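Local coordinates for protein nicastrin (Dictyostelium purpureum, PDB 4R12) that probably serves as an essential membrane subunit of gamma-secretase, which cleaves proteins such as Notch receptors and APP within the membrane, and may help recruit substrates, at residues Ser203-Ile208 with Asn260-Phe265. Numbering follows the deposited sequence.
Sequences SFSSKI and NKEVVF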
# COMPACT_ATOMS: atom_id res chain seq x y z
N SER A 203 11.87 16.05 -6.33
CA SER A 203 12.25 17.37 -5.84
C SER A 203 11.80 18.42 -6.86
O SER A 203 11.81 18.15 -8.06
CB SER A 203 13.76 17.43 -5.60
OG SER A 203 14.17 18.77 -5.41
N PHE A 204 11.39 19.59 -6.39
CA PHE A 204 11.09 20.71 -7.29
C PHE A 204 12.35 21.26 -7.96
O PHE A 204 12.26 21.89 -9.01
CB PHE A 204 10.38 21.84 -6.55
CG PHE A 204 8.92 21.59 -6.28
CD1 PHE A 204 7.98 21.65 -7.31
CD2 PHE A 204 8.47 21.32 -4.99
CE1 PHE A 204 6.63 21.43 -7.06
CE2 PHE A 204 7.11 21.09 -4.73
CZ PHE A 204 6.19 21.16 -5.77
N SER A 205 13.52 21.06 -7.34
CA SER A 205 14.77 21.54 -7.94
C SER A 205 15.11 20.69 -9.15
O SER A 205 15.00 19.47 -9.09
CB SER A 205 15.94 21.51 -6.94
OG SER A 205 15.63 22.23 -5.76
N SER A 206 15.53 21.33 -10.25
CA SER A 206 15.87 20.60 -11.46
C SER A 206 17.11 19.74 -11.20
O SER A 206 17.28 18.65 -11.75
CB SER A 206 16.10 21.56 -12.63
OG SER A 206 17.27 22.35 -12.44
N LYS A 207 17.98 20.24 -10.34
CA LYS A 207 19.07 19.44 -9.84
C LYS A 207 19.31 19.82 -8.38
O LYS A 207 19.34 21.01 -8.04
CB LYS A 207 20.33 19.63 -10.70
CG LYS A 207 21.55 18.83 -10.23
CD LYS A 207 22.77 19.16 -11.09
CE LYS A 207 24.07 18.75 -10.41
NZ LYS A 207 24.25 17.28 -10.37
N ILE A 208 19.43 18.82 -7.52
CA ILE A 208 19.62 19.09 -6.10
C ILE A 208 21.01 19.69 -5.88
O ILE A 208 22.01 19.20 -6.42
CB ILE A 208 19.43 17.80 -5.26
CG1 ILE A 208 17.93 17.44 -5.19
CG2 ILE A 208 19.99 17.98 -3.85
CD1 ILE A 208 17.67 16.03 -4.68
N ASN A 260 16.19 27.69 1.78
CA ASN A 260 17.64 27.51 1.89
C ASN A 260 17.99 26.04 2.08
O ASN A 260 19.15 25.69 2.23
CB ASN A 260 18.20 28.37 3.03
CG ASN A 260 17.66 27.98 4.40
OD1 ASN A 260 16.59 27.39 4.51
ND2 ASN A 260 18.39 28.33 5.45
N LYS A 261 16.98 25.18 2.05
CA LYS A 261 17.19 23.74 2.10
C LYS A 261 16.47 23.06 0.94
O LYS A 261 15.49 23.60 0.41
CB LYS A 261 16.70 23.17 3.42
CG LYS A 261 17.48 23.69 4.65
CD LYS A 261 17.16 22.87 5.89
CE LYS A 261 17.87 23.42 7.12
NZ LYS A 261 17.51 22.61 8.31
N GLU A 262 16.95 21.89 0.54
CA GLU A 262 16.26 21.11 -0.47
C GLU A 262 15.15 20.31 0.19
O GLU A 262 15.29 19.87 1.34
CB GLU A 262 17.23 20.18 -1.19
CG GLU A 262 18.33 20.88 -1.96
CD GLU A 262 17.86 21.45 -3.29
OE1 GLU A 262 16.67 21.32 -3.64
OE2 GLU A 262 18.71 22.04 -3.99
N VAL A 263 14.04 20.13 -0.51
CA VAL A 263 13.01 19.22 -0.02
C VAL A 263 12.87 18.07 -1.01
O VAL A 263 12.72 18.28 -2.21
CB VAL A 263 11.65 19.91 0.18
CG1 VAL A 263 10.61 18.91 0.65
CG2 VAL A 263 11.77 21.03 1.22
N VAL A 264 12.95 16.85 -0.48
CA VAL A 264 12.73 15.64 -1.27
C VAL A 264 11.49 14.92 -0.74
O VAL A 264 11.37 14.66 0.45
CB VAL A 264 13.95 14.69 -1.22
CG1 VAL A 264 13.59 13.33 -1.80
CG2 VAL A 264 15.12 15.30 -1.96
N PHE A 265 10.56 14.63 -1.64
CA PHE A 265 9.36 13.89 -1.27
C PHE A 265 9.55 12.45 -1.69
O PHE A 265 9.95 12.18 -2.82
CB PHE A 265 8.11 14.49 -1.95
CG PHE A 265 7.95 15.97 -1.73
CD1 PHE A 265 7.31 16.45 -0.60
CD2 PHE A 265 8.45 16.88 -2.65
CE1 PHE A 265 7.17 17.81 -0.38
CE2 PHE A 265 8.30 18.25 -2.45
CZ PHE A 265 7.66 18.71 -1.31
O HOH W 1 11.36 20.21 -3.50
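Ser203 lies beside Val264, their CA atoms 4.9 Å apart, with strand 192-203 antiparallel to strand 262-268. Strand 262-268 belongs to the large lobe of nicastrin, whose fold is akin to that of the zinc exopeptidases, and runs between strand 192-203 and the parallel strand 214-220. The chain from Phe204 to Ile208 is loop, and a water bridges the two backbones, accepting from Phe204 N and donating to Val263 O (2.7 Å). Ser203 OG, anti to its own N (chi1 167°), accepts from Ser205 N at 3.1 Å and so closes an ST turn. That turn presents Ser205 to Glu262, whose chain bends at chi2 (-78°) to bring its carboxylate up against Ser205 and Ile208. OE2 of the same carboxylate takes the backbone N of Asp209, so the buried group is held through both oxygens. An alanine in place of Glu262 takes away the acceptor of Ser205 OG and Asp209 N, and the loop would probably be less firmly tied to the strand. Ile208 CG2 packs against Glu262 CG at 3.8 Å, while its CD1 reaches Val264 CG2. On the helix 234-252 side, the Phe204 and Phe265 rings meet obliquely, CE2 to CE2 at 3.8 Å, both resting on Ile248. Ser205 OG donates to the syn lone pair of Glu262 OE1, a short bond of 2.5 Å.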